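Side-chain contact in putative pachytene checkpoint protein 2 (Caenorhabditis elegans, PDB 4XGU), which is an AAA+ ATPase of the PCH2 subfamily, a protein remodeler that hydrolyses ATP and probably plays a key role in chromosome recombination during meiosis: residues T402-L405 with P406-M409. Numbering follows the deposited sequence.
Sequences TITL and PNCM
From Thr404 (psi 154°) to Leu405 the backbone turns from an extended loop into helix 405-420, whose first turn is marked by Cys408 N bonding to Thr404 O at 2.8 Å and Met409 N to Leu405 O at 3.2 Å. Thr404 OG1, placed between the backbone N and the carbonyl carbon (chi1 78°), accepts from Asn407 N at 3.2 Å with an N-H...O angle of 158°. Thr404 sits at the N-cap position, right before the helix, and this is its capping bond; Pro406, in the first turn, has no N-H to offer. The same oxygen lies 3.3 Å from Asn407 CB, the two side chains running obliquely across one another. A valine in place of Thr404 would probably leave Asn407 N without its side-chain acceptor. The junction belongs to the C-terminal lid of this AAA+ ATPase, where its last helix begins. On the apolar flank Ile403 reaches forward with CG2 onto Cys408, 3.6 Å from Cys408 CA and 3.8 Å from Cys408 CB. Leu405 and Met409, one turn apart, lie alongside and point the same way; bends at chi2 and chi3 fold the methionine back, bringing its CE to 3.5 Å from Leu405 CD2. Helix 367-378 packs against this pair through Phe368 on Leu405 and Ile371 and Leu372 on Met409, while Asp346 OD2 accepts from Leu405 N.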
loop_
_atom_site.group_PDB
_atom_site.type_symbol
_atom_site.label_atom_id
_atom_site.label_comp_id
_atom_site.label_asym_id
_atom_site.label_seq_id
_atom_site.Cartn_x
_atom_site.Cartn_y
_atom_site.Cartn_z
ATOM N N THR B 402 54.154 -0.666 30.564
ATOM C CA THR B 402 54.464 0.505 29.756
ATOM C C THR B 402 54.978 0.087 28.382
ATOM O O THR B 402 55.820 -0.804 28.272
ATOM C CB THR B 402 55.509 1.393 30.448
ATOM O OG1 THR B 402 54.944 1.951 31.641
ATOM C CG2 THR B 402 55.947 2.515 29.529
ATOM N N ILE B 403 54.470 0.731 27.337
ATOM C CA ILE B 403 54.836 0.367 25.975
ATOM C C ILE B 403 55.947 1.251 25.413
ATOM O O ILE B 403 55.887 2.477 25.508
ATOM C CB ILE B 403 53.619 0.447 25.036
ATOM C CG1 ILE B 403 52.414 -0.250 25.667
ATOM C CG2 ILE B 403 53.945 -0.169 23.687
ATOM C CD1 ILE B 403 51.182 -0.238 24.794
ATOM N N THR B 404 56.962 0.619 24.831
ATOM C CA THR B 404 58.009 1.352 24.129
ATOM C C THR B 404 57.450 1.873 22.809
ATOM O O THR B 404 56.507 1.302 22.262
ATOM C CB THR B 404 59.246 0.472 23.858
ATOM O OG1 THR B 404 58.994 -0.385 22.737
ATOM C CG2 THR B 404 59.578 -0.375 25.079
ATOM N N LEU B 405 58.022 2.960 22.301
ATOM C CA LEU B 405 57.546 3.555 21.054
ATOM C C LEU B 405 57.667 2.612 19.841
ATOM O O LEU B 405 56.732 2.538 19.040
ATOM C CB LEU B 405 58.283 4.871 20.776
ATOM C CG LEU B 405 57.614 5.841 19.798
ATOM C CD1 LEU B 405 57.959 7.262 20.164
ATOM C CD2 LEU B 405 58.029 5.572 18.362
ATOM N N PRO B 406 58.807 1.905 19.688
ATOM C CA PRO B 406 58.863 0.969 18.557
ATOM C C PRO B 406 57.817 -0.141 18.642
ATOM O O PRO B 406 57.220 -0.497 17.627
ATOM C CB PRO B 406 60.275 0.387 18.653
ATOM C CG PRO B 406 61.062 1.433 19.350
ATOM C CD PRO B 406 60.119 2.013 20.356
ATOM N N ASN B 407 57.600 -0.677 19.840
ATOM C CA ASN B 407 56.587 -1.708 20.029
ATOM C C ASN B 407 55.178 -1.148 19.872
ATOM O O ASN B 407 54.280 -1.832 19.379
ATOM C CB ASN B 407 56.740 -2.365 21.402
ATOM C CG ASN B 407 57.156 -3.817 21.305
ATOM O OD1 ASN B 407 56.862 -4.493 20.318
ATOM N ND2 ASN B 407 57.844 -4.308 22.330
ATOM N N CYS B 408 54.998 0.100 20.292
ATOM C CA CYS B 408 53.711 0.779 20.186
ATOM C C CYS B 408 53.216 0.826 18.746
ATOM O O CYS B 408 52.039 0.593 18.474
ATOM C CB CYS B 408 53.814 2.195 20.747
ATOM S SG CYS B 408 52.424 3.252 20.319
ATOM N N MET B 409 54.128 1.134 17.830
ATOM C CA MET B 409 53.817 1.152 16.408
ATOM C C MET B 409 53.438 -0.247 15.929
ATOM O O MET B 409 52.529 -0.412 15.114
ATOM C CB MET B 409 55.009 1.688 15.614
ATOM C CG MET B 409 54.671 2.820 14.661
ATOM S SD MET B 409 53.859 4.217 15.458
ATOM C CE MET B 409 55.029 4.602 16.753
#